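Long-range contacts in avidin-related protein 4/5 (Gallus gallus, PDB 2OF8), which binds biotin and biotin derivatives with high affinity and probably, like avidin, influences the hydrolysis of an active biotin ester: residues W10-G15 with G114-T119; G31-A36 with V66-S71; S73-T78 with T93-R98. The protein carries 2 engineered substitutions. All coordinates share one frame; numbering follows the deposited sequence. Where two conformers were deposited one is given.

Contact 1. Residues W10-G15 with G114-T119. With BNI (5-(2-oxo-hexahydro-thieno[3,4-D]imidazol-6-yl)-pentanoic acid (4-nitro-phenyl)-amide), chain C.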
loop_
_atom_site.group_PDB
_atom_site.type_symbol
_atom_site.label_atom_id
_atom_site.label_comp_id
_atom_site.label_asym_id
_atom_site.label_seq_id
_atom_site.Cartn_x
_atom_site.Cartn_y
_atom_site.Cartn_z
ATOM N N TRP A 10 11.412 -21.094 4.983
ATOM C CA TRP A 10 10.796 -20.105 5.852
ATOM C C TRP A 10 9.300 -20.373 5.948
ATOM O O TRP A 10 8.700 -20.884 5.010
ATOM C CB TRP A 10 10.972 -18.707 5.260
ATOM C CG TRP A 10 12.379 -18.282 5.050
ATOM C CD1 TRP A 10 13.168 -18.569 3.978
ATOM C CD2 TRP A 10 13.167 -17.462 5.920
ATOM N NE1 TRP A 10 14.400 -17.987 4.135
ATOM C CE2 TRP A 10 14.428 -17.304 5.321
ATOM C CE3 TRP A 10 12.937 -16.845 7.155
ATOM C CZ2 TRP A 10 15.451 -16.556 5.909
ATOM C CZ3 TRP A 10 13.953 -16.101 7.734
ATOM C CH2 TRP A 10 15.192 -15.967 7.109
ATOM N N THR A 11 8.711 -20.048 7.097
ATOM C CA THR A 11 7.256 -19.949 7.229
ATOM C C THR A 11 6.879 -18.525 7.522
ATOM O O THR A 11 7.696 -17.769 8.036
ATOM C CB THR A 11 6.699 -20.738 8.380
ATOM O OG1 THR A 11 7.405 -20.737 9.617
ATOM C CG2 THR A 11 5.363 -21.328 8.297
ATOM N N ASN A 12 5.628 -18.172 7.246
ATOM C CA ASN A 12 5.111 -16.878 7.664
ATOM C C ASN A 12 3.936 -17.003 8.612
ATOM O O ASN A 12 3.495 -18.102 8.960
ATOM C CB ASN A 12 4.857 -15.929 6.470
ATOM C CG ASN A 12 3.641 -16.293 5.636
ATOM O OD1 ASN A 12 2.708 -16.958 6.093
ATOM N ND2 ASN A 12 3.646 -15.832 4.388
ATOM N N ASN A 13 3.461 -15.851 9.051
ATOM C CA ASN A 13 2.410 -15.766 10.053
ATOM C C ASN A 13 1.066 -16.359 9.597
ATOM O O ASN A 13 0.221 -16.651 10.437
ATOM C CB ASN A 13 2.233 -14.309 10.501
ATOM C CG ASN A 13 1.940 -13.388 9.345
ATOM O OD1 ASN A 13 2.804 -13.116 8.508
ATOM N ND2 ASN A 13 0.706 -12.924 9.274
ATOM N N LEU A 14 0.870 -16.517 8.285
ATOM C CA LEU A 14 -0.324 -17.164 7.742
ATOM C C LEU A 14 -0.164 -18.675 7.572
ATOM O O LEU A 14 -1.117 -19.361 7.214
ATOM C CB LEU A 14 -0.709 -16.551 6.391
ATOM C CG LEU A 14 -0.976 -15.050 6.376
ATOM C CD1 LEU A 14 -1.237 -14.572 4.960
ATOM C CD2 LEU A 14 -2.119 -14.673 7.304
ATOM N N GLY A 15 1.036 -19.183 7.815
ATOM C CA GLY A 15 1.340 -20.588 7.644
ATOM C C GLY A 15 1.925 -20.949 6.294
ATOM O O GLY A 15 2.197 -22.119 6.056
ATOM N N GLY A 114 -0.687 -6.046 1.861
ATOM C CA GLY A 114 -0.629 -6.662 3.171
ATOM C C GLY A 114 0.794 -6.821 3.648
ATOM O O GLY A 114 1.733 -6.312 3.044
ATOM N N TYR A 115 0.937 -7.506 4.775
ATOM C CA TYR A 115 2.233 -7.758 5.391
ATOM C C TYR A 115 2.461 -9.250 5.561
ATOM O O TYR A 115 1.524 -10.041 5.549
ATOM C CB TYR A 115 2.347 -7.070 6.759
ATOM C CG TYR A 115 1.598 -7.736 7.907
ATOM C CD1 TYR A 115 2.248 -8.618 8.770
ATOM C CD2 TYR A 115 0.262 -7.447 8.161
ATOM C CE1 TYR A 115 1.585 -9.204 9.835
ATOM C CE2 TYR A 115 -0.412 -8.032 9.231
ATOM C CZ TYR A 115 0.255 -8.900 10.066
ATOM O OH TYR A 115 -0.417 -9.457 11.136
ATOM N N ASN A 116 3.714 -9.630 5.782
ATOM C CA ASN A 116 4.015 -10.959 6.298
ATOM C C ASN A 116 5.341 -10.919 7.025
ATOM O O ASN A 116 6.285 -10.280 6.572
ATOM C CB ASN A 116 4.129 -12.019 5.187
ATOM C CG ASN A 116 2.797 -12.588 4.733
ATOM O OD1 ASN A 116 2.495 -12.567 3.541
ATOM N ND2 ASN A 116 2.027 -13.165 5.661
ATOM N N ASN A 117 5.408 -11.651 8.127
ATOM C CA ASN A 117 6.635 -11.860 8.866
ATOM C C ASN A 117 7.034 -13.316 8.683
ATOM O O ASN A 117 6.201 -14.200 8.861
ATOM C CB ASN A 117 6.379 -11.515 10.335
ATOM C CG ASN A 117 5.827 -10.099 10.511
ATOM O OD1 ASN A 117 6.329 -9.172 9.903
ATOM N ND2 ASN A 117 4.784 -9.942 11.330
ATOM N N PHE A 118 8.288 -13.556 8.298
ATOM C CA PHE A 118 8.794 -14.908 8.068
ATOM C C PHE A 118 9.890 -15.240 9.076
ATOM O O PHE A 118 10.744 -14.404 9.386
ATOM C CB PHE A 118 9.412 -15.084 6.673
ATOM C CG PHE A 118 8.466 -14.915 5.505
ATOM C CD1 PHE A 118 8.042 -16.016 4.771
ATOM C CD2 PHE A 118 8.070 -13.654 5.084
ATOM C CE1 PHE A 118 7.224 -15.861 3.664
ATOM C CE2 PHE A 118 7.245 -13.497 3.975
ATOM C CZ PHE A 118 6.820 -14.599 3.271
ATOM N N THR A 119 9.878 -16.484 9.548
ATOM C CA THR A 119 10.979 -17.030 10.337
ATOM C C THR A 119 11.393 -18.374 9.745
ATOM O O THR A 119 10.651 -18.991 8.988
ATOM C CB THR A 119 10.588 -17.190 11.817
ATOM O OG1 THR A 119 9.372 -17.930 11.921
ATOM C CG2 THR A 119 10.279 -15.839 12.459
HETATM C C1 BNI C . -4.527 -15.637 -4.993
HETATM C C10 BNI C . -3.157 -16.294 -5.211
HETATM C C9 BNI C . -2.446 -16.614 -3.900
HETATM C C8 BNI C . -2.120 -15.352 -3.116
HETATM C C7 BNI C . -1.657 -15.673 -1.710
HETATM C C2 BNI C . -1.336 -14.359 -0.907
HETATM C C6 BNI C . 0.096 -12.469 -0.008
HETATM C C4 BNI C . -1.156 -14.564 0.626
HETATM C C5 BNI C . -0.342 -13.368 1.154
HETATM C C3 BNI C . 0.726 -15.335 1.704
HETATM O O2 BNI C . -5.286 -16.017 -4.107
HETATM O O3 BNI C . 1.583 -16.120 2.189
HETATM N N1 BNI C . 0.767 -14.008 1.816
HETATM N N2 BNI C . -0.341 -15.704 1.003
HETATM S S1 BNI C . 0.246 -13.600 -1.425
HETATM N N17 BNI C . -4.872 -14.586 -5.739
HETATM C C18 BNI C . -6.021 -13.841 -5.795
HETATM C C20 BNI C . -6.616 -13.509 -7.051
HETATM C C21 BNI C . -7.818 -12.719 -7.084
HETATM C C22 BNI C . -8.435 -12.272 -5.840
HETATM C C23 BNI C . -7.841 -12.609 -4.582
HETATM C C24 BNI C . -6.648 -13.388 -4.546
HETATM N N25 BNI C . -9.705 -11.451 -5.904
HETATM O O26 BNI C . -10.204 -11.158 -6.952
HETATM O O27 BNI C . -10.246 -11.064 -4.910
#
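Thr-11 and Thr-119 form an antiparallel hydrogen-bonded pair, with Thr-11 N to Thr-119 O and Thr-119 N to Thr-11 O both at 2.9 Å, and Asn-12 with Phe-118 makes the adjoining non-hydrogen-bonded pair, so that the first strand, 8-12, meets the last, 111-120, and closes the barrel. Beyond Asn-12 the chain swings into a type I turn from Asn-12 to Gly-15, and Asn-13 N reaches Asn-117 O only weakly. The side chain of Asn-13 takes over the pairing. Its OD1 accepts from Asn-117 N at 3.0 Å and from Asn-116 ND2, the latter almost straight at 178°, and the two donors arrive from opposite faces of its amide plane. With CG set between the backbone N and the carbonyl carbon, chi1 56° swings the amide toward strand 111-120, where OD1 can meet both donors. Asn-12 presses its CB over one face of the Phe-118 ring, 3.7 Å from the centroid, a CH-pi contact. Its amide stacks on that of Asn-116, the planes 9° apart. Asn-12 OD1 accepts from Leu-14 N in an Asx turn, while Asn-12 ND2 donates to BNI O3 at 3.0 Å. With an alanine here, the ligand oxygen would probably be short of a donor, the Leu-14 N without its acceptor and one side of the Asn-116 amide uncovered. At the Trp-10 end, Trp-10 CE3 lies 4.0 Å from Phe-118 CB. Asn-116 OD1 receives BNI N1 at 2.8 Å, so this amide works at both ends: it accepts from the ligand through its oxygen and gives its nitrogen to Asn-13. That double engagement fixes its rotation and makes Asn-13 a second-shell support for the ligand.

Contact 2. Residues G31-A36 with V66-S71. With BNI (5-(2-oxo-hexahydro-thieno[3,4-D]imidazol-6-yl)-pentanoic acid (4-nitro-phenyl)-amide), chain C.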
loop_
_atom_site.group_PDB
_atom_site.type_symbol
_atom_site.label_atom_id
_atom_site.label_comp_id
_atom_site.label_asym_id
_atom_site.label_seq_id
_atom_site.Cartn_x
_atom_site.Cartn_y
_atom_site.Cartn_z
ATOM N N GLY A 31 13.205 -19.802 -6.124
ATOM C CA GLY A 31 12.635 -20.584 -5.060
ATOM C C GLY A 31 11.227 -20.998 -5.385
ATOM O O GLY A 31 10.752 -20.853 -6.506
ATOM N N THR A 32 10.554 -21.534 -4.379
ATOM C CA THR A 32 9.158 -21.907 -4.491
ATOM C C THR A 32 8.392 -21.375 -3.299
ATOM O O THR A 32 8.950 -21.103 -2.239
ATOM C CB THR A 32 8.988 -23.432 -4.551
ATOM O OG1 THR A 32 9.482 -24.010 -3.340
ATOM C CG2 THR A 32 9.813 -24.052 -5.684
ATOM N N TYR A 33 7.091 -21.246 -3.495
ATOM C CA TYR A 33 6.204 -20.658 -2.508
ATOM C C TYR A 33 4.942 -21.506 -2.459
ATOM O O TYR A 33 4.293 -21.703 -3.482
ATOM C CB TYR A 33 5.862 -19.210 -2.895
ATOM C CG TYR A 33 5.395 -18.350 -1.742
ATOM C CD1 TYR A 33 4.111 -18.473 -1.223
ATOM C CD2 TYR A 33 6.232 -17.405 -1.173
ATOM C CE1 TYR A 33 3.686 -17.675 -0.159
ATOM C CE2 TYR A 33 5.819 -16.609 -0.116
ATOM C CZ TYR A 33 4.554 -16.745 0.394
ATOM O OH TYR A 33 4.179 -15.937 1.439
ATOM N N LEU A 34 4.601 -22.000 -1.273
ATOM C CA LEU A 34 3.369 -22.735 -1.028
ATOM C C LEU A 34 2.507 -21.867 -0.116
ATOM O O LEU A 34 2.751 -21.775 1.088
ATOM C CB LEU A 34 3.648 -24.096 -0.389
ATOM C CG LEU A 34 2.416 -25.002 -0.289
ATOM C CD1 LEU A 34 1.847 -25.335 -1.647
ATOM C CD2 LEU A 34 2.768 -26.284 0.462
ATOM N N THR A 35 1.548 -21.167 -0.705
ATOM C CA THR A 35 0.672 -20.326 0.086
ATOM C C THR A 35 -0.336 -21.160 0.868
ATOM O O THR A 35 -0.864 -22.147 0.364
ATOM C CB THR A 35 -0.031 -19.256 -0.763
ATOM O OG1 THR A 35 -0.836 -18.445 0.109
ATOM C CG2 THR A 35 -0.955 -19.843 -1.854
ATOM N N ALA A 36 -0.596 -20.749 2.106
ATOM C CA ALA A 36 -1.613 -21.397 2.930
ATOM C C ALA A 36 -3.021 -20.959 2.542
ATOM O O ALA A 36 -3.983 -21.662 2.859
ATOM C CB ALA A 36 -1.366 -21.110 4.406
ATOM N N VAL A 66 6.194 -13.746 -7.037
ATOM C CA VAL A 66 5.633 -15.085 -7.085
ATOM C C VAL A 66 4.645 -15.143 -8.244
ATOM O O VAL A 66 3.653 -14.408 -8.279
ATOM C CB VAL A 66 4.907 -15.473 -5.786
ATOM C CG1 VAL A 66 4.425 -16.922 -5.879
ATOM C CG2 VAL A 66 5.806 -15.281 -4.578
ATOM N N HIS A 67 4.932 -16.025 -9.201
ATOM C CA HIS A 67 4.026 -16.318 -10.299
ATOM C C HIS A 67 3.157 -17.493 -9.860
ATOM O O HIS A 67 3.594 -18.648 -9.866
ATOM C CB HIS A 67 4.827 -16.637 -11.568
ATOM C CG HIS A 67 4.059 -17.363 -12.626
ATOM N ND1 HIS A 67 3.752 -16.840 -13.863
ATOM C CD2 HIS A 67 3.589 -18.630 -12.631
ATOM C CE1 HIS A 67 3.111 -17.757 -14.573
ATOM N NE2 HIS A 67 2.980 -18.843 -13.836
ATOM N N TRP A 68 1.930 -17.210 -9.442
ATOM C CA TRP A 68 1.038 -18.268 -8.986
ATOM C C TRP A 68 0.733 -19.187 -10.167
ATOM O O TRP A 68 0.352 -18.729 -11.235
ATOM C CB TRP A 68 -0.244 -17.686 -8.382
ATOM C CG TRP A 68 0.066 -16.751 -7.265
ATOM C CD1 TRP A 68 -0.068 -15.398 -7.278
ATOM C CD2 TRP A 68 0.662 -17.080 -5.998
ATOM N NE1 TRP A 68 0.370 -14.861 -6.093
ATOM C CE2 TRP A 68 0.828 -15.871 -5.291
ATOM C CE3 TRP A 68 1.044 -18.275 -5.373
ATOM C CZ2 TRP A 68 1.365 -15.819 -4.010
ATOM C CZ3 TRP A 68 1.579 -18.226 -4.093
ATOM C CH2 TRP A 68 1.730 -17.008 -3.423
ATOM N N ASN A 69 0.894 -20.490 -9.969
ATOM C CA ASN A 69 0.718 -21.449 -11.059
ATOM C C ASN A 69 -0.723 -21.902 -11.223
ATOM O O ASN A 69 -1.018 -22.704 -12.106
ATOM C CB ASN A 69 1.616 -22.669 -10.846
ATOM C CG ASN A 69 3.020 -22.476 -11.386
ATOM O OD1 ASN A 69 3.375 -21.429 -11.931
ATOM N ND2 ASN A 69 3.838 -23.508 -11.232
ATOM N N PHE A 70 -1.607 -21.389 -10.374
ATOM C CA PHE A 70 -3.011 -21.796 -10.321
ATOM C C PHE A 70 -3.961 -20.610 -10.456
ATOM O O PHE A 70 -5.169 -20.764 -10.296
ATOM C CB PHE A 70 -3.281 -22.539 -9.002
ATOM C CG PHE A 70 -2.967 -21.723 -7.783
ATOM C CD1 PHE A 70 -1.691 -21.707 -7.254
ATOM C CD2 PHE A 70 -3.947 -20.952 -7.177
ATOM C CE1 PHE A 70 -1.392 -20.938 -6.139
ATOM C CE2 PHE A 70 -3.643 -20.181 -6.059
ATOM C CZ PHE A 70 -2.368 -20.178 -5.549
ATOM N N SER A 71 -3.408 -19.429 -10.734
ATOM C CA SER A 71 -4.165 -18.188 -10.795
ATOM C C SER A 71 -3.539 -17.306 -11.871
ATOM O O SER A 71 -2.378 -17.486 -12.216
ATOM C CB SER A 71 -4.077 -17.490 -9.425
ATOM O OG SER A 71 -4.694 -16.216 -9.383
HETATM C C1 BNI C . -4.527 -15.637 -4.993
HETATM C C10 BNI C . -3.157 -16.294 -5.211
HETATM C C9 BNI C . -2.446 -16.614 -3.900
HETATM C C8 BNI C . -2.120 -15.352 -3.116
HETATM C C7 BNI C . -1.657 -15.673 -1.710
HETATM C C2 BNI C . -1.336 -14.359 -0.907
HETATM C C6 BNI C . 0.096 -12.469 -0.008
HETATM C C4 BNI C . -1.156 -14.564 0.626
HETATM C C5 BNI C . -0.342 -13.368 1.154
HETATM C C3 BNI C . 0.726 -15.335 1.704
HETATM O O2 BNI C . -5.286 -16.017 -4.107
HETATM O O3 BNI C . 1.583 -16.120 2.189
HETATM N N1 BNI C . 0.767 -14.008 1.816
HETATM N N2 BNI C . -0.341 -15.704 1.003
HETATM S S1 BNI C . 0.246 -13.600 -1.425
HETATM N N17 BNI C . -4.872 -14.586 -5.739
HETATM C C18 BNI C . -6.021 -13.841 -5.795
HETATM C C20 BNI C . -6.616 -13.509 -7.051
HETATM C C21 BNI C . -7.818 -12.719 -7.084
HETATM C C22 BNI C . -8.435 -12.272 -5.840
HETATM C C23 BNI C . -7.841 -12.609 -4.582
HETATM C C24 BNI C . -6.648 -13.388 -4.546
HETATM N N25 BNI C . -9.705 -11.451 -5.904
HETATM O O26 BNI C . -10.204 -11.158 -6.952
HETATM O O27 BNI C . -10.246 -11.064 -4.910
#
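The biotin pocket of the barrel is lined here by Tyr-33 and Thr-35 on one side and by Trp-68 and Phe-70 on the other. Segments 31-36 and 66-71 are not paired in the sheet, since strand 47-53 runs between them; their side chains meet over it, with no hydrogen bond across. Trp-68 turns the edge of its six-membered ring toward the face of Tyr-33, an offset edge-to-face pair with planes at 89°, and Trp-68 CH2 comes within 3.6 Å of Tyr-33 CD1. Next to this pair, Val-66 backs both residues: its CG1 touches Tyr-33 CB at 4.0 Å and also lies against a face of the indole. The opposite face of Trp-68 carries the valeryl chain of the ligand, with BNI C9 over its centre. Thr-35 divides its two branches: CG2 packs on Trp-68 CZ3 at 3.7 Å and on Phe-70 CZ at 4.0 Å, whereas OG1, held trans to the backbone N (chi1 -178°), accepts from BNI N2 at 2.9 Å in a nearly straight bond of 173°. The same hydroxyl is bonded to Val-37 O, whose carbonyl can only accept, so the proton of Thr-35 is likely to be spent there and its oxygen left to take the ligand N-H. Tyr-33 OH donates to BNI O3 at 2.7 Å, with that oxygen near the plane of the phenol ring. Trp-68 is kept from turning by its NE1, bonded to Thr-75 OG1, and Trp-68 CZ2 lies 3.6 Å from BNI S1. Apolar aromatic walls around the thioether and alkyl chain, with hydroxyls and asparagine amides holding the ureido group, are the hallmark of the biotin site in the avidin family.

Contact 3. Residues S73-T78 with T93-R98. With BNI (5-(2-oxo-hexahydro-thieno[3,4-D]imidazol-6-yl)-pentanoic acid (4-nitro-phenyl)-amide), chain C.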
loop_
_atom_site.group_PDB
_atom_site.type_symbol
_atom_site.label_atom_id
_atom_site.label_comp_id
_atom_site.label_asym_id
_atom_site.label_seq_id
_atom_site.Cartn_x
_atom_site.Cartn_y
_atom_site.Cartn_z
ATOM N N SER A 73 -3.198 -14.166 -11.180
ATOM C CA SER A 73 -2.658 -13.119 -10.328
ATOM C C SER A 73 -1.145 -13.290 -10.098
ATOM O O SER A 73 -0.574 -14.346 -10.373
ATOM C CB SER A 73 -3.416 -13.079 -8.990
ATOM O OG SER A 73 -3.200 -14.246 -8.213
ATOM N N THR A 74 -0.522 -12.235 -9.581
ATOM C CA THR A 74 0.901 -12.203 -9.252
ATOM C C THR A 74 1.064 -11.484 -7.921
ATOM O O THR A 74 0.371 -10.501 -7.692
ATOM C CB THR A 74 1.673 -11.429 -10.337
ATOM O OG1 THR A 74 1.563 -12.114 -11.594
ATOM C CG2 THR A 74 3.163 -11.366 -10.017
ATOM N N THR A 75 1.966 -11.949 -7.063
ATOM C CA THR A 75 2.323 -11.191 -5.858
ATOM C C THR A 75 3.778 -10.776 -5.899
ATOM O O THR A 75 4.632 -11.547 -6.322
ATOM C CB THR A 75 2.055 -12.005 -4.595
ATOM O OG1 THR A 75 0.674 -12.366 -4.598
ATOM C CG2 THR A 75 2.307 -11.187 -3.315
ATOM N N VAL A 76 4.060 -9.562 -5.428
ATOM C CA VAL A 76 5.422 -9.148 -5.129
ATOM C C VAL A 76 5.550 -8.889 -3.628
ATOM O O VAL A 76 4.629 -8.372 -2.992
ATOM C CB VAL A 76 5.860 -7.911 -5.937
ATOM C CG1 VAL A 76 5.943 -8.247 -7.422
ATOM C CG2 VAL A 76 4.938 -6.720 -5.707
ATOM N N PHE A 77 6.701 -9.278 -3.086
ATOM C CA PHE A 77 7.072 -9.065 -1.695
ATOM C C PHE A 77 8.346 -8.233 -1.665
ATOM O O PHE A 77 9.268 -8.478 -2.451
ATOM C CB PHE A 77 7.399 -10.383 -0.985
ATOM C CG PHE A 77 6.222 -11.285 -0.744
ATOM C CD1 PHE A 77 5.722 -12.080 -1.763
ATOM C CD2 PHE A 77 5.649 -11.399 0.515
ATOM C CE1 PHE A 77 4.660 -12.958 -1.541
ATOM C CE2 PHE A 77 4.585 -12.283 0.741
ATOM C CZ PHE A 77 4.094 -13.047 -0.295
ATOM N N THR A 78 8.437 -7.300 -0.728
ATOM C CA THR A 78 9.710 -6.649 -0.446
ATOM C C THR A 78 9.878 -6.510 1.052
ATOM O O THR A 78 8.904 -6.438 1.798
ATOM C CB THR A 78 9.801 -5.310 -1.197
ATOM O OG1 THR A 78 11.126 -4.772 -1.096
ATOM C CG2 THR A 78 8.859 -4.258 -0.624
ATOM N N THR A 93 8.264 -8.214 5.802
ATOM C CA THR A 93 7.860 -7.923 4.437
ATOM C C THR A 93 6.503 -7.257 4.343
ATOM O O THR A 93 5.632 -7.391 5.222
ATOM C CB THR A 93 7.810 -9.194 3.530
ATOM O OG1 THR A 93 6.663 -10.004 3.829
ATOM C CG2 THR A 93 9.037 -10.067 3.686
ATOM N N MET A 94 6.334 -6.592 3.216
ATOM C CA MET A 94 5.035 -6.179 2.750
ATOM C C MET A 94 4.886 -6.611 1.320
ATOM O O MET A 94 5.870 -6.826 0.607
ATOM C CB MET A 94 4.873 -4.681 2.906
ATOM C CG MET A 94 4.938 -4.283 4.365
ATOM S SD MET A 94 4.281 -2.689 4.696
ATOM C CE MET A 94 2.555 -2.997 4.486
ATOM N N TRP A 95 3.639 -6.745 0.909
ATOM C CA TRP A 95 3.344 -7.318 -0.393
ATOM C C TRP A 95 2.231 -6.586 -1.100
ATOM O O TRP A 95 1.388 -5.933 -0.484
ATOM C CB TRP A 95 3.037 -8.821 -0.290
ATOM C CG TRP A 95 1.955 -9.214 0.678
ATOM C CD1 TRP A 95 2.128 -9.744 1.914
ATOM C CD2 TRP A 95 0.537 -9.149 0.471
ATOM N NE1 TRP A 95 0.913 -10.015 2.496
ATOM C CE2 TRP A 95 -0.081 -9.668 1.625
ATOM C CE3 TRP A 95 -0.278 -8.755 -0.596
ATOM C CZ2 TRP A 95 -1.466 -9.765 1.755
ATOM C CZ3 TRP A 95 -1.650 -8.848 -0.463
ATOM C CH2 TRP A 95 -2.231 -9.341 0.707
ATOM N N LEU A 96 2.262 -6.716 -2.426
ATOM C CA LEU A 96 1.169 -6.309 -3.308
ATOM C C LEU A 96 0.744 -7.522 -4.127
ATOM O O LEU A 96 1.583 -8.199 -4.730
ATOM C CB LEU A 96 1.598 -5.210 -4.283
ATOM C CG LEU A 96 2.010 -3.880 -3.662
ATOM C CD1 LEU A 96 2.606 -2.978 -4.730
ATOM C CD2 LEU A 96 0.856 -3.185 -2.972
ATOM N N LEU A 97 -0.554 -7.803 -4.136
ATOM C CA LEU A 97 -1.145 -8.893 -4.892
ATOM C C LEU A 97 -1.977 -8.276 -6.014
ATOM O O LEU A 97 -2.978 -7.587 -5.757
ATOM C CB LEU A 97 -1.996 -9.781 -3.981
ATOM C CG LEU A 97 -2.914 -10.843 -4.604
ATOM C CD1 LEU A 97 -2.289 -11.819 -5.569
ATOM C CD2 LEU A 97 -3.581 -11.636 -3.491
ATOM N N ARG A 98 -1.535 -8.506 -7.251
ATOM C CA ARG A 98 -2.201 -8.019 -8.441
ATOM C C ARG A 98 -3.099 -9.097 -9.019
ATOM O O ARG A 98 -2.630 -10.150 -9.440
ATOM C CB ARG A 98 -1.173 -7.624 -9.495
ATOM C CG ARG A 98 -1.796 -7.219 -10.815
ATOM C CD ARG A 98 -2.531 -5.924 -10.745
ATOM N NE ARG A 98 -3.447 -5.726 -11.861
ATOM C CZ ARG A 98 -3.801 -4.532 -12.326
ATOM N NH1 ARG A 98 -3.240 -3.423 -11.869
ATOM N NH2 ARG A 98 -4.724 -4.453 -13.265
HETATM C C1 BNI C . -4.527 -15.637 -4.993
HETATM C C10 BNI C . -3.157 -16.294 -5.211
HETATM C C9 BNI C . -2.446 -16.614 -3.900
HETATM C C8 BNI C . -2.120 -15.352 -3.116
HETATM C C7 BNI C . -1.657 -15.673 -1.710
HETATM C C2 BNI C . -1.336 -14.359 -0.907
HETATM C C6 BNI C . 0.096 -12.469 -0.008
HETATM C C4 BNI C . -1.156 -14.564 0.626
HETATM C C5 BNI C . -0.342 -13.368 1.154
HETATM C C3 BNI C . 0.726 -15.335 1.704
HETATM O O2 BNI C . -5.286 -16.017 -4.107
HETATM O O3 BNI C . 1.583 -16.120 2.189
HETATM N N1 BNI C . 0.767 -14.008 1.816
HETATM N N2 BNI C . -0.341 -15.704 1.003
HETATM S S1 BNI C . 0.246 -13.600 -1.425
HETATM N N17 BNI C . -4.872 -14.586 -5.739
HETATM C C18 BNI C . -6.021 -13.841 -5.795
HETATM C C20 BNI C . -6.616 -13.509 -7.051
HETATM C C21 BNI C . -7.818 -12.719 -7.084
HETATM C C22 BNI C . -8.435 -12.272 -5.840
HETATM C C23 BNI C . -7.841 -12.609 -4.582
HETATM C C24 BNI C . -6.648 -13.388 -4.546
HETATM N N25 BNI C . -9.705 -11.451 -5.904
HETATM O O26 BNI C . -10.204 -11.158 -6.952
HETATM O O27 BNI C . -10.246 -11.064 -4.910
#
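Thr-93 sets its OG1 at the edge of the Phe-77 ring, near the ring plane and 3.7 Å from CD2 of that ring; the hydroxyl itself is bonded to Asn-116 O on the next strand. Met-94 then pairs with Thr-78 through two backbone hydrogen bonds, as do Leu-96 with Val-76 and Arg-98 with Thr-74, giving this antiparallel hairpin six such bonds. Trp-95 puts its CB over a face of Phe-77, 4.0 Å from the centroid, a CH-pi contact. Its CG sits between the backbone N and the carbonyl carbon (chi1 54°), and the indole runs beside the Phe-77 ring, with planes 54° apart and Phe-77 CE2 3.7 Å from Trp-95 CD1. One indole face is laid against the ligand, where BNI C6 stands 3.2 Å from Trp-95 CE2. Leu-96 points to the other face of the sheet, its CB 3.9 Å from Val-76 CG2, and packs on Val-113 of the third subunit. Leu-97 returns to the pocket: its CD1 is 3.2 Å from Thr-75 OG1, while CD2 meets the nitrophenyl ring at BNI C24. Thr-75 OG1, the hydroxyl that holds the Trp-68 indole, lies 3.4 Å from BNI S1. Arg-98 leads its guanidinium away to a salt bridge with Asp-107, but its carbonyl touches the CB of Ser-73, whose OG accepts from BNI N17 at 3.0 Å and is also hydrogen-bonded to Ser-71 OG. The pocket face thus offers the ligand mainly carbon and aromatic surface, with a hydroxyl at the amide N-H and another beside the sulfur.

In the fold
All three contacts touch the one BNI molecule, which joins them inside a single barrel. Contact 1, made by the first and last strands, spans both others in sequence; its centre lies about 14 Å from that of contact 2 and about 13 Å from that of contact 3. Contacts 2 and 3, about 11 Å apart between centres, share neighbouring strands, where Val-66 N lies 2.8 Å from Thr-75 O. Strands 89-98 and 111-120 tie contact 3 to contact 1, with Trp-95 N 2.9 Å from Gly-114 O. Contacts 1 and 2 divide much of the ureido ring between them, while contact 3 covers the sulfur ring and reaches the amide.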